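Local coordinates for antibiotic biosynthesis monooxygenase (PDB 1IUJ), which is of unconfirmed function but binds zinc ions and may be a monooxygenase of the antibiotic biosynthesis family, at residues Met1-Asn6 / Val51-Trp56; Ile8-Glu13 / Glu84-Pro89; Ala15-Glu20 / Ser78-Lys83. All coordinates share one frame; numbering follows the deposited sequence.

How the interactions relate
Interaction 1 is the buried centre of the fold, two neighbouring antiparallel strands zipped by a full ladder of backbone bonds, with apolar side chains on one face and aromatic rings, threonines and two bridging waters on the other. Interactions 2 and 3 lie together on the other side of the chain's centre, nearer the surface, and both involve the long irregular connection that leads to strand 91-100. In interaction 2 that connection bonds the loop after strand 2-8, mostly through backbone carbonyls; in interaction 3 it packs on the start of helix 15-29 without a hydrogen bond. Phe86 touches Leu81 and Ser78, joining 84-89 to 78-83, and Ile8 reaches Val52 of interaction 1.

Interaction 1. Residues Met1-Asn6 / Val51-Trp56; sequences MFVTMN and VVMTLW
Val3, Met5, Met53 and Leu55 share one face of this strand pair and make its apolar centre. The Val3 and Leu55 side chains run side by side, CG2 of the valine 4.1 Å from CG of the leucine, while CG1 of Val3 meets Met53 CG at 3.9 Å. Met5 keeps an extended chain that brings CE alongside Met53 SD. At the end of the row Met1 bends at its last torsion (chi3 70°), laying CE against Leu55 CD2 at 3.6 Å. The second subunit closes over this face: Met53 packs on Met53 of that chain, and Met5 on its Leu41.

Between the two faces run the backbones, at 167° to each other, so antiparallel. Phe2 with Trp56, Thr4 with Thr54 and Asn6 with Val52 are hydrogen-bonded pairs, each closed by two N-H to O bonds; Phe2 N to Trp56 O is nearly straight at 175°.

The other face, covered by helices 15-29 and 59-66, carries Phe2, Thr4, Asn6, Val52, Thr54 and Trp56. The Phe2 ring brings CD2 to within 4.1 Å of Trp56 CD1; it also meets the ring of Phe62, and the Trp56 ring that of Trp65. Beside the rings this buried face turns polar. One water lies in the indole plane and accepts from Trp56 NE1 at 2.9 Å while also bonding Thr4 OG1. A second water bridges Thr4 OG1 and Thr54 OG1 and donates to Val52 O, so two waters serve the buried threonine hydroxyl. Farther along, a bound zinc ion lies about 4 Å from the Asn6 side chain, a measure of nearness alone.

Strands 2-8 and 50-56 are the central pair of the four-stranded antiparallel sheet of a ferredoxin-like fold, whose apolar face meets a second subunit as in dimeric alpha-beta barrels.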
ATOM      1  N   MET B   1     -10.620   3.422  -8.900  1.00 16.48           N
ATOM      2  CA  MET B   1      -9.335   2.658  -8.920  1.00 15.13           C
ATOM      3  C   MET B   1      -9.312   1.619  -7.806  1.00 14.08           C
ATOM      4  O   MET B   1      -9.724   1.897  -6.673  1.00 14.70           O
ATOM      5  CB  MET B   1      -8.133   3.613  -8.847  1.00 16.37           C
ATOM      6  CG  MET B   1      -6.856   2.980  -9.311  1.00 19.08           C
ATOM      7  SD  MET B   1      -5.399   4.059  -9.426  1.00 26.95           S
ATOM      8  CE  MET B   1      -5.136   4.327  -7.773  1.00 23.70           C
ATOM      9  N   PHE B   2      -8.863   0.418  -8.134  1.00 12.62           N
ATOM     10  CA  PHE B   2      -8.922  -0.731  -7.238  1.00 11.79           C
ATOM     11  C   PHE B   2      -7.476  -1.141  -6.954  1.00 12.29           C
ATOM     12  O   PHE B   2      -6.644  -1.126  -7.858  1.00 12.12           O
ATOM     13  CB  PHE B   2      -9.715  -1.851  -7.920  1.00 11.15           C
ATOM     14  CG  PHE B   2      -9.694  -3.176  -7.202  1.00 10.32           C
ATOM     15  CD1 PHE B   2     -10.607  -3.445  -6.177  1.00 11.00           C
ATOM     16  CD2 PHE B   2      -8.820  -4.176  -7.602  1.00  8.71           C
ATOM     17  CE1 PHE B   2     -10.621  -4.688  -5.519  1.00 10.79           C
ATOM     18  CE2 PHE B   2      -8.809  -5.460  -6.958  1.00 11.12           C
ATOM     19  CZ  PHE B   2      -9.723  -5.709  -5.914  1.00 12.37           C
ATOM     20  N   VAL B   3      -7.152  -1.422  -5.697  1.00 11.68           N
ATOM     21  CA  VAL B   3      -5.774  -1.739  -5.335  1.00 11.15           C
ATOM     22  C   VAL B   3      -5.719  -3.059  -4.592  1.00 11.07           C
ATOM     23  O   VAL B   3      -6.534  -3.302  -3.669  1.00 11.03           O
ATOM     24  CB  VAL B   3      -5.177  -0.621  -4.420  1.00 12.13           C
ATOM     25  CG1 VAL B   3      -3.806  -0.983  -3.911  1.00 13.96           C
ATOM     26  CG2 VAL B   3      -5.157   0.706  -5.144  1.00 12.24           C
ATOM     27  N   THR B   4      -4.743  -3.880  -4.953  1.00 10.74           N
ATOM     28  CA  THR B   4      -4.412  -5.075  -4.158  1.00 11.30           C
ATOM     29  C   THR B   4      -3.068  -4.906  -3.479  1.00 11.09           C
ATOM     30  O   THR B   4      -2.165  -4.264  -4.024  1.00 11.84           O
ATOM     31  CB  THR B   4      -4.380  -6.368  -4.983  1.00 11.41           C
ATOM     32  OG1 THR B   4      -3.416  -6.249  -6.046  1.00 12.97           O
ATOM     33  CG2 THR B   4      -5.691  -6.618  -5.675  1.00 11.47           C
ATOM     34  N   MET B   5      -2.974  -5.430  -2.270  1.00 10.83           N
ATOM     35  CA  MET B   5      -1.696  -5.517  -1.567  1.00 10.43           C
ATOM     36  C   MET B   5      -1.487  -6.959  -1.159  1.00 10.97           C
ATOM     37  O   MET B   5      -2.242  -7.504  -0.362  1.00 11.58           O
ATOM     38  CB  MET B   5      -1.676  -4.596  -0.347  1.00 12.04           C
ATOM     39  CG  MET B   5      -1.791  -3.156  -0.717  1.00 13.88           C
ATOM     40  SD  MET B   5      -1.462  -2.134   0.718  1.00 17.75           S
ATOM     41  CE  MET B   5      -1.879  -0.631   0.003  1.00 21.01           C
ATOM     42  N   ASN B   6      -0.465  -7.592  -1.734  1.00 11.70           N
ATOM     43  CA  ASN B   6      -0.178  -8.983  -1.429  1.00 11.71           C
ATOM     44  C   ASN B   6       0.987  -8.965  -0.482  1.00 12.89           C
ATOM     45  O   ASN B   6       2.098  -8.560  -0.877  1.00 13.56           O
ATOM     46  CB  ASN B   6       0.176  -9.707  -2.709  1.00 11.53           C
ATOM     47  CG  ASN B   6       0.023 -11.232  -2.607  1.00 12.99           C
ATOM     48  OD1 ASN B   6       0.325 -11.949  -3.581  1.00 19.30           O
ATOM     49  ND2 ASN B   6      -0.440 -11.730  -1.478  1.00 14.67           N
ATOM     50  N   VAL B  51       5.460  -6.102   0.410  1.00 12.46           N
ATOM     51  CA  VAL B  51       4.134  -5.845  -0.192  1.00 12.49           C
ATOM     52  C   VAL B  51       4.224  -5.667  -1.685  1.00 12.42           C
ATOM     53  O   VAL B  51       4.951  -4.827  -2.177  1.00 12.97           O
ATOM     54  CB  VAL B  51       3.381  -4.653   0.491  1.00 13.77           C
ATOM     55  CG1 VAL B  51       2.091  -4.328  -0.250  1.00 13.88           C
ATOM     56  CG2 VAL B  51       3.048  -5.018   1.910  1.00 14.78           C
ATOM     57  N   VAL B  52       3.444  -6.457  -2.427  1.00 12.45           N
ATOM     58  CA  VAL B  52       3.319  -6.225  -3.859  1.00 12.84           C
ATOM     59  C   VAL B  52       2.007  -5.465  -4.003  1.00 12.75           C
ATOM     60  O   VAL B  52       0.910  -5.996  -3.697  1.00 13.04           O
ATOM     61  CB  VAL B  52       3.266  -7.514  -4.656  1.00 12.63           C
ATOM     62  CG1 VAL B  52       2.954  -7.189  -6.124  1.00 13.30           C
ATOM     63  CG2 VAL B  52       4.547  -8.362  -4.476  1.00 15.27           C
ATOM     64  N   MET B  53       2.114  -4.238  -4.488  1.00 12.44           N
ATOM     65  CA  MET B  53       0.956  -3.359  -4.560  1.00 12.98           C
ATOM     66  C   MET B  53       0.615  -3.143  -6.014  1.00 13.26           C
ATOM     67  O   MET B  53       1.476  -2.735  -6.808  1.00 13.26           O
ATOM     68  CB  MET B  53       1.262  -2.005  -3.931  1.00 13.22           C
ATOM     69  CG  MET B  53       0.061  -1.105  -3.979  1.00 16.73           C
ATOM     70  SD  MET B  53       0.390   0.372  -3.077  1.00 25.95           S
ATOM     71  CE  MET B  53       1.752   1.047  -3.969  1.00 26.88           C
ATOM     72  N   THR B  54      -0.634  -3.385  -6.371  1.00 12.98           N
ATOM     73  CA  THR B  54      -1.012  -3.284  -7.773  1.00 12.99           C
ATOM     74  C   THR B  54      -2.252  -2.449  -7.909  1.00 12.30           C
ATOM     75  O   THR B  54      -3.200  -2.607  -7.124  1.00 12.85           O
ATOM     76  CB  THR B  54      -1.237  -4.668  -8.352  1.00 12.81           C
ATOM     77  OG1 THR B  54      -0.063  -5.473  -8.155  1.00 13.10           O
ATOM     78  CG2 THR B  54      -1.415  -4.580  -9.910  1.00 13.10           C
ATOM     79  N   LEU B  55      -2.195  -1.490  -8.832  1.00 12.17           N
ATOM     80  CA  LEU B  55      -3.282  -0.542  -9.079  1.00 12.60           C
ATOM     81  C   LEU B  55      -3.994  -0.935 -10.355  1.00 12.76           C
ATOM     82  O   LEU B  55      -3.343  -1.145 -11.380  1.00 13.29           O
ATOM     83  CB  LEU B  55      -2.714   0.875  -9.253  1.00 12.83           C
ATOM     84  CG  LEU B  55      -2.366   1.682  -8.003  1.00 17.01           C
ATOM     85  CD1 LEU B  55      -1.323   0.969  -7.132  1.00 19.77           C
ATOM     86  CD2 LEU B  55      -1.856   3.058  -8.497  1.00 17.44           C
ATOM     87  N   TRP B  56      -5.316  -1.024 -10.276  1.00 11.11           N
ATOM     88  CA  TRP B  56      -6.172  -1.464 -11.400  1.00 11.73           C
ATOM     89  C   TRP B  56      -7.286  -0.457 -11.658  1.00 12.51           C
ATOM     90  O   TRP B  56      -7.757   0.214 -10.742  1.00 12.84           O
ATOM     91  CB  TRP B  56      -6.832  -2.799 -10.991  1.00 11.52           C
ATOM     92  CG  TRP B  56      -5.856  -3.973 -10.905  1.00 10.76           C
ATOM     93  CD1 TRP B  56      -5.326  -4.545  -9.780  1.00 13.84           C
ATOM     94  CD2 TRP B  56      -5.381  -4.743 -12.008  1.00 14.03           C
ATOM     95  NE1 TRP B  56      -4.498  -5.591 -10.124  1.00 15.32           N
ATOM     96  CE2 TRP B  56      -4.531  -5.746 -11.489  1.00 13.15           C
ATOM     97  CE3 TRP B  56      -5.585  -4.684 -13.394  1.00 14.33           C
ATOM     98  CZ2 TRP B  56      -3.867  -6.666 -12.314  1.00 13.89           C
ATOM     99  CZ3 TRP B  56      -4.923  -5.603 -14.212  1.00 14.56           C
ATOM    100  CH2 TRP B  56      -4.094  -6.579 -13.667  1.00 13.69           C
TER
HETATM  101  O   HOH W   1      -3.288  -7.632  -8.495  1.00 14.63           O
HETATM  102  O   HOH W   2      -0.887  -6.860  -5.774  1.00 15.53           O

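Interaction 2. Residues Ile8-Glu13 / Glu84-Pro89; sequences IPVRPE and EAFLGP
Ala85 O is gripped from the 8-13 loop: Arg11 N donates to it over 2.8 Å, almost straight at 176° and nearly along the C=O axis. The same oxygen receives a CA-H contact from Val10, and Arg11 CG lies 3.3 Å from it. One step away Pro9 O takes Leu87 N at 2.9 Å, with Phe86 CA adding a further CA-H contact. These two bonds run in opposite directions between the two segments, making a single backbone bridge at Val10 and Phe86. Pro9 stands at the centre of an inverse gamma turn. Its ring lies against 84-89, with Pro9 CG 3.4 Å from Gly88 O.

The side chain of Arg11 bends at chi3 (-132°) and brings the edge of its guanidinium to Glu84 O. NE and NH1 both point there, but the bonds are weak and sharply bent, and their lengths are short enough to be doubtful in detail. Leu87 CD2 sits over one face of the guanidinium and also touches Arg11 CG at 3.8 Å.

On the inner side the Phe86 ring lies alongside Ile8, its CE1 3.6 Å from Ile8 CG2 and 4.0 Å from Val10 CB. Ala85 CB covers one ring face near the rim. Phe18 of helix 15-29 backs both Ile8 and Val10.

The polar grip therefore rests on two sound main-chain bonds, Arg11 N to Ala85 O and Leu87 N to Pro9 O. The guanidinium adds a weak and doubtful contact with Glu84 O, within the 3-10 segment, whereas the charged groups of Arg11 and Glu84 remain apart, so any attraction between them is probably weak.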
ATOM      1  N   ILE B   8       3.720 -10.707   1.552  1.00 13.14           N
ATOM      2  CA  ILE B   8       4.462 -11.946   1.337  1.00 13.84           C
ATOM      3  C   ILE B   8       5.607 -11.972   2.334  1.00 14.15           C
ATOM      4  O   ILE B   8       6.534 -11.160   2.219  1.00 15.27           O
ATOM      5  CB  ILE B   8       4.939 -12.020  -0.124  1.00 14.57           C
ATOM      6  CG1 ILE B   8       3.711 -12.023  -1.069  1.00 15.02           C
ATOM      7  CG2 ILE B   8       5.843 -13.251  -0.326  1.00 15.79           C
ATOM      8  CD1 ILE B   8       4.038 -11.675  -2.488  1.00 19.69           C
ATOM      9  N   PRO B   9       5.549 -12.875   3.322  1.00 14.50           N
ATOM     10  CA  PRO B   9       6.548 -12.918   4.379  1.00 15.68           C
ATOM     11  C   PRO B   9       7.760 -13.716   3.934  1.00 15.83           C
ATOM     12  O   PRO B   9       7.978 -14.845   4.396  1.00 17.23           O
ATOM     13  CB  PRO B   9       5.801 -13.622   5.534  1.00 15.25           C
ATOM     14  CG  PRO B   9       4.865 -14.548   4.828  1.00 15.65           C
ATOM     15  CD  PRO B   9       4.502 -13.897   3.514  1.00 15.37           C
ATOM     16  N   VAL B  10       8.553 -13.115   3.063  1.00 16.65           N
ATOM     17  CA  VAL B  10       9.810 -13.743   2.605  1.00 16.95           C
ATOM     18  C   VAL B  10      10.966 -13.429   3.531  1.00 17.62           C
ATOM     19  O   VAL B  10      11.169 -12.270   3.929  1.00 18.79           O
ATOM     20  CB  VAL B  10      10.132 -13.382   1.131  1.00 16.43           C
ATOM     21  CG1 VAL B  10      10.310 -11.896   0.943  1.00 16.79           C
ATOM     22  CG2 VAL B  10      11.367 -14.131   0.624  1.00 17.21           C
ATOM     23  N   ARG B  11      11.716 -14.474   3.884  1.00 17.43           N
ATOM     24  CA  ARG B  11      12.912 -14.352   4.730  1.00 18.42           C
ATOM     25  C   ARG B  11      13.999 -13.520   4.024  1.00 18.18           C
ATOM     26  O   ARG B  11      14.105 -13.532   2.787  1.00 17.56           O
ATOM     27  CB  ARG B  11      13.421 -15.764   5.073  1.00 17.27           C
ATOM     28  CG  ARG B  11      12.500 -16.614   5.959  1.00 20.12           C
ATOM     29  CD  ARG B  11      13.188 -17.885   6.465  1.00 27.11           C
ATOM     30  NE  ARG B  11      12.394 -19.113   6.311  1.00 34.60           N
ATOM     31  CZ  ARG B  11      12.375 -20.122   7.199  1.00 36.22           C
ATOM     32  NH1 ARG B  11      11.636 -21.207   6.972  1.00 36.17           N
ATOM     33  NH2 ARG B  11      13.083 -20.045   8.322  1.00 37.23           N
ATOM     34  N   PRO B  12      14.790 -12.760   4.788  1.00 18.94           N
ATOM     35  CA  PRO B  12      15.806 -11.880   4.206  1.00 19.47           C
ATOM     36  C   PRO B  12      16.813 -12.639   3.345  1.00 18.73           C
ATOM     37  O   PRO B  12      17.296 -12.085   2.370  1.00 20.25           O
ATOM     38  CB  PRO B  12      16.509 -11.255   5.421  1.00 19.87           C
ATOM     39  CG  PRO B  12      16.068 -12.004   6.607  1.00 18.21           C
ATOM     40  CD  PRO B  12      14.756 -12.693   6.257  1.00 19.82           C
ATOM     41  N   GLU B  13      17.067 -13.893   3.681  1.00 20.10           N
ATOM     42  CA  GLU B  13      18.023 -14.699   2.924  1.00 20.17           C
ATOM     43  C   GLU B  13      17.602 -14.876   1.459  1.00 20.07           C
ATOM     44  O   GLU B  13      18.458 -15.084   0.591  1.00 20.80           O
ATOM     45  CB  GLU B  13      18.200 -16.067   3.564  1.00 20.87           C
ATOM     46  CG  GLU B  13      18.994 -16.037   4.864  1.00 22.94           C
ATOM     47  CD  GLU B  13      18.163 -15.651   6.071  1.00 27.94           C
ATOM     48  OE1 GLU B  13      16.930 -15.517   5.937  1.00 23.38           O
ATOM     49  OE2 GLU B  13      18.751 -15.492   7.169  1.00 31.47           O
ATOM     50  N   GLU B  84      10.467 -23.051   2.174  1.00 26.76           N
ATOM     51  CA  GLU B  84      11.242 -22.616   3.325  1.00 25.72           C
ATOM     52  C   GLU B  84      11.571 -21.129   3.295  1.00 23.56           C
ATOM     53  O   GLU B  84      11.941 -20.570   4.321  1.00 23.61           O
ATOM     54  CB  GLU B  84      12.540 -23.423   3.398  1.00 26.81           C
ATOM     55  CG  GLU B  84      12.335 -24.903   3.707  1.00 28.93           C
ATOM     56  CD  GLU B  84      11.944 -25.754   2.511  1.00 30.96           C
ATOM     57  OE1 GLU B  84      11.744 -26.971   2.714  1.00 33.71           O
ATOM     58  OE2 GLU B  84      11.826 -25.229   1.379  1.00 33.03           O
ATOM     59  N   ALA B  85      11.450 -20.506   2.127  1.00 21.85           N
ATOM     60  CA  ALA B  85      11.764 -19.093   1.960  1.00 20.21           C
ATOM     61  C   ALA B  85      10.785 -18.205   2.739  1.00 20.25           C
ATOM     62  O   ALA B  85      11.082 -17.049   2.990  1.00 21.09           O
ATOM     63  CB  ALA B  85      11.749 -18.699   0.492  1.00 20.06           C
ATOM     64  N   PHE B  86       9.640 -18.760   3.092  1.00 20.50           N
ATOM     65  CA  PHE B  86       8.549 -17.950   3.651  1.00 20.88           C
ATOM     66  C   PHE B  86       8.202 -18.298   5.086  1.00 21.47           C
ATOM     67  O   PHE B  86       8.232 -19.481   5.480  1.00 22.48           O
ATOM     68  CB  PHE B  86       7.320 -18.071   2.759  1.00 20.77           C
ATOM     69  CG  PHE B  86       7.602 -17.808   1.301  1.00 20.04           C
ATOM     70  CD1 PHE B  86       7.621 -16.512   0.801  1.00 18.57           C
ATOM     71  CD2 PHE B  86       7.871 -18.872   0.430  1.00 20.36           C
ATOM     72  CE1 PHE B  86       7.883 -16.252  -0.546  1.00 16.77           C
ATOM     73  CE2 PHE B  86       8.159 -18.637  -0.908  1.00 18.89           C
ATOM     74  CZ  PHE B  86       8.165 -17.324  -1.419  1.00 18.59           C
ATOM     75  N   LEU B  87       7.853 -17.291   5.883  1.00 20.82           N
ATOM     76  CA  LEU B  87       7.443 -17.572   7.255  1.00 21.89           C
ATOM     77  C   LEU B  87       6.004 -18.074   7.419  1.00 21.91           C
ATOM     78  O   LEU B  87       5.624 -18.555   8.493  1.00 22.43           O
ATOM     79  CB  LEU B  87       7.637 -16.350   8.141  1.00 21.41           C
ATOM     80  CG  LEU B  87       8.977 -15.665   8.327  1.00 22.86           C
ATOM     81  CD1 LEU B  87       8.766 -14.436   9.202  1.00 23.57           C
ATOM     82  CD2 LEU B  87      10.047 -16.576   8.926  1.00 25.83           C
ATOM     83  N   GLY B  88       5.221 -17.981   6.354  1.00 22.50           N
ATOM     84  CA  GLY B  88       3.790 -18.214   6.403  1.00 22.58           C
ATOM     85  C   GLY B  88       3.144 -17.979   5.053  1.00 22.60           C
ATOM     86  O   GLY B  88       3.851 -17.666   4.088  1.00 22.05           O
ATOM     87  N   PRO B  89       1.817 -18.111   4.972  1.00 21.77           N
ATOM     88  CA  PRO B  89       1.092 -17.846   3.728  1.00 21.13           C
ATOM     89  C   PRO B  89       1.117 -16.363   3.421  1.00 19.69           C
ATOM     90  O   PRO B  89       1.329 -15.532   4.319  1.00 19.44           O
ATOM     91  CB  PRO B  89      -0.352 -18.300   4.041  1.00 21.50           C
ATOM     92  CG  PRO B  89      -0.459 -18.260   5.504  1.00 21.90           C
ATOM     93  CD  PRO B  89       0.915 -18.541   6.062  1.00 22.93           C
TER

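Interaction 3. Residues Ala15-Glu20 / Ser78-Lys83; sequences AEQFEE and SGTLPK
The carboxamide of Gln17 lies with one face against Leu81. Both leucine methyls sit over that face: CD1 is above the plane between CD and OE1, 3.5 Å from Gln17 CD and 3.4 Å from OE1, while CD2 is displaced toward the amide nitrogen, 3.7 Å from Gln17 NE2. Thr80 O also comes to 3.7 Å from Gln17 NE2, but no hydrogen bond spans the contact. Thr80 OG1 has its bond to Arg77 O instead.

Gln17 reaches the leucine because CG stands anti to the backbone N (chi1 -165°) and the chain is extended beyond it, while Leu81 approaches from the opposite direction. The leucine tip also rests on the helix itself, with CD2 4.1 Å from Phe18 CA. The Phe18 ring turns from that contact into the interior, where it meets the ring of Tyr50 at about 55° and packs on Val10. Behind Leu81 lies Phe86, so the leucine is held between helix and loop.

Thus the contact is packing of leucine methyls on an amide, without a hydrogen bond between the segments. It lays the irregular connection between helix 69-74 and strand 91-100 beside the first turn of helix 15-29, the helix that links the first two strands in the ferredoxin-like fold of the dimeric alpha-beta barrel clan.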
ATOM      1  N   ALA B  15      15.373 -12.620  -0.142  1.00 19.88           N
ATOM      2  CA  ALA B  15      14.860 -11.344  -0.631  1.00 20.43           C
ATOM      3  C   ALA B  15      15.294 -11.026  -2.070  1.00 20.80           C
ATOM      4  O   ALA B  15      14.476 -10.630  -2.894  1.00 19.86           O
ATOM      5  CB  ALA B  15      15.272 -10.218   0.315  1.00 20.83           C
ATOM      6  N   GLU B  16      16.584 -11.191  -2.368  1.00 22.31           N
ATOM      7  CA  GLU B  16      17.081 -10.972  -3.722  1.00 23.35           C
ATOM      8  C   GLU B  16      16.443 -11.900  -4.780  1.00 23.00           C
ATOM      9  O   GLU B  16      16.038 -11.457  -5.869  1.00 23.06           O
ATOM     10  CB  GLU B  16      18.617 -11.046  -3.732  1.00 24.87           C
ATOM     11  CG  GLU B  16      19.243 -10.977  -5.113  1.00 28.04           C
ATOM     12  CD  GLU B  16      20.762 -11.087  -5.078  1.00 34.67           C
ATOM     13  OE1 GLU B  16      21.319 -11.467  -4.019  1.00 37.23           O
ATOM     14  OE2 GLU B  16      21.399 -10.789  -6.114  1.00 35.96           O
ATOM     15  N   GLN B  17      16.348 -13.189  -4.463  1.00 22.35           N
ATOM     16  CA  GLN B  17      15.735 -14.125  -5.373  1.00 21.47           C
ATOM     17  C   GLN B  17      14.253 -13.802  -5.568  1.00 20.99           C
ATOM     18  O   GLN B  17      13.755 -13.882  -6.697  1.00 21.41           O
ATOM     19  CB  GLN B  17      15.918 -15.568  -4.901  1.00 23.07           C
ATOM     20  CG  GLN B  17      15.610 -16.575  -5.991  1.00 24.93           C
ATOM     21  CD  GLN B  17      15.317 -17.956  -5.457  1.00 25.45           C
ATOM     22  OE1 GLN B  17      15.734 -18.300  -4.356  1.00 25.32           O
ATOM     23  NE2 GLN B  17      14.581 -18.747  -6.233  1.00 29.16           N
ATOM     24  N   PHE B  18      13.576 -13.427  -4.474  1.00 18.96           N
ATOM     25  CA  PHE B  18      12.181 -13.013  -4.535  1.00 17.76           C
ATOM     26  C   PHE B  18      12.049 -11.815  -5.469  1.00 18.13           C
ATOM     27  O   PHE B  18      11.190 -11.802  -6.339  1.00 16.36           O
ATOM     28  CB  PHE B  18      11.653 -12.657  -3.134  1.00 17.80           C
ATOM     29  CG  PHE B  18      10.299 -12.032  -3.154  1.00 17.23           C
ATOM     30  CD1 PHE B  18       9.180 -12.830  -3.179  1.00 18.52           C
ATOM     31  CD2 PHE B  18      10.145 -10.636  -3.188  1.00 17.42           C
ATOM     32  CE1 PHE B  18       7.910 -12.276  -3.216  1.00 18.11           C
ATOM     33  CE2 PHE B  18       8.890 -10.058  -3.229  1.00 15.33           C
ATOM     34  CZ  PHE B  18       7.758 -10.887  -3.244  1.00 17.58           C
ATOM     35  N   GLU B  19      12.912 -10.814  -5.296  1.00 17.54           N
ATOM     36  CA  GLU B  19      12.838  -9.620  -6.141  1.00 19.16           C
ATOM     37  C   GLU B  19      13.081  -9.940  -7.624  1.00 20.91           C
ATOM     38  O   GLU B  19      12.393  -9.400  -8.500  1.00 21.67           O
ATOM     39  CB  GLU B  19      13.811  -8.543  -5.638  1.00 19.00           C
ATOM     40  CG  GLU B  19      13.355  -7.864  -4.346  1.00 19.78           C
ATOM     41  CD  GLU B  19      14.248  -6.716  -3.923  1.00 22.24           C
ATOM     42  OE1 GLU B  19      14.916  -6.097  -4.794  1.00 23.36           O
ATOM     43  OE2 GLU B  19      14.263  -6.414  -2.715  1.00 21.71           O
ATOM     44  N   GLU B  20      14.046 -10.829  -7.874  1.00 23.03           N
ATOM     45  CA  GLU B  20      14.460 -11.225  -9.225  1.00 25.96           C
ATOM     46  C   GLU B  20      13.302 -11.966  -9.856  1.00 26.57           C
ATOM     47  O   GLU B  20      12.928 -11.693 -10.997  1.00 27.62           O
ATOM     48  CB  GLU B  20      15.691 -12.149  -9.150  1.00 26.44           C
ATOM     49  CG  GLU B  20      16.800 -11.886 -10.174  1.00 31.01           C
ATOM     50  CD  GLU B  20      18.145 -12.548  -9.806  1.00 34.71           C
ATOM     51  OE1 GLU B  20      18.995 -12.765 -10.717  1.00 36.20           O
ATOM     52  OE2 GLU B  20      18.365 -12.869  -8.612  1.00 34.77           O
ATOM     53  N   SER B  78       7.599 -17.849  -7.315  1.00 42.19           N
ATOM     54  CA  SER B  78       7.744 -18.546  -6.032  1.00 42.21           C
ATOM     55  C   SER B  78       7.291 -20.006  -6.127  1.00 42.30           C
ATOM     56  O   SER B  78       7.217 -20.728  -5.119  1.00 42.58           O
ATOM     57  CB  SER B  78       7.016 -17.797  -4.893  1.00 42.64           C
ATOM     58  OG  SER B  78       6.265 -18.681  -4.057  1.00 43.04           O
ATOM     59  N   GLY B  79       6.972 -20.425  -7.347  1.00 41.71           N
ATOM     60  CA  GLY B  79       7.078 -21.821  -7.701  1.00 41.38           C
ATOM     61  C   GLY B  79       8.544 -22.200  -7.549  1.00 40.77           C
ATOM     62  O   GLY B  79       8.850 -23.275  -7.026  1.00 41.34           O
ATOM     63  N   THR B  80       9.446 -21.321  -7.995  1.00 39.73           N
ATOM     64  CA  THR B  80      10.886 -21.591  -7.903  1.00 38.42           C
ATOM     65  C   THR B  80      11.433 -21.274  -6.518  1.00 37.25           C
ATOM     66  O   THR B  80      12.464 -21.826  -6.124  1.00 37.35           O
ATOM     67  CB  THR B  80      11.742 -20.867  -9.004  1.00 38.58           C
ATOM     68  OG1 THR B  80      11.650 -19.443  -8.862  1.00 39.20           O
ATOM     69  CG2 THR B  80      11.211 -21.125 -10.411  1.00 38.24           C
ATOM     70  N   LEU B  81      10.763 -20.377  -5.789  1.00 35.46           N
ATOM     71  CA  LEU B  81      11.133 -20.102  -4.403  1.00 33.63           C
ATOM     72  C   LEU B  81      10.692 -21.256  -3.504  1.00 32.41           C
ATOM     73  O   LEU B  81       9.506 -21.607  -3.465  1.00 32.32           O
ATOM     74  CB  LEU B  81      10.514 -18.788  -3.909  1.00 33.21           C
ATOM     75  CG  LEU B  81      11.250 -17.446  -4.019  1.00 33.95           C
ATOM     76  CD1 LEU B  81      12.589 -17.443  -3.297  1.00 33.12           C
ATOM     77  CD2 LEU B  81      11.409 -16.959  -5.465  1.00 34.96           C
ATOM     78  N   PRO B  82      11.631 -21.840  -2.765  1.00 31.29           N
ATOM     79  CA  PRO B  82      11.312 -22.957  -1.867  1.00 30.65           C
ATOM     80  C   PRO B  82      10.288 -22.583  -0.789  1.00 29.96           C
ATOM     81  O   PRO B  82      10.241 -21.426  -0.374  1.00 28.13           O
ATOM     82  CB  PRO B  82      12.664 -23.288  -1.225  1.00 30.42           C
ATOM     83  CG  PRO B  82      13.482 -22.067  -1.403  1.00 31.46           C
ATOM     84  CD  PRO B  82      13.064 -21.483  -2.726  1.00 31.26           C
ATOM     85  N   LYS B  83       9.478 -23.542  -0.341  1.00 29.60           N
ATOM     86  CA  LYS B  83       8.524 -23.275   0.748  1.00 29.31           C
ATOM     87  C   LYS B  83       9.214 -22.653   1.960  1.00 28.36           C
ATOM     88  O   LYS B  83       8.640 -21.830   2.676  1.00 28.72           O
ATOM     89  CB  LYS B  83       7.783 -24.545   1.168  1.00 30.04           C
ATOM     90  CG  LYS B  83       6.272 -24.364   1.250  1.00 33.24           C
ATOM     91  CD  LYS B  83       5.736 -24.427   2.669  1.00 36.16           C
ATOM     92  CE  LYS B  83       4.217 -24.254   2.659  1.00 36.85           C
ATOM     93  NZ  LYS B  83       3.512 -24.932   3.789  1.00 37.05           N
TER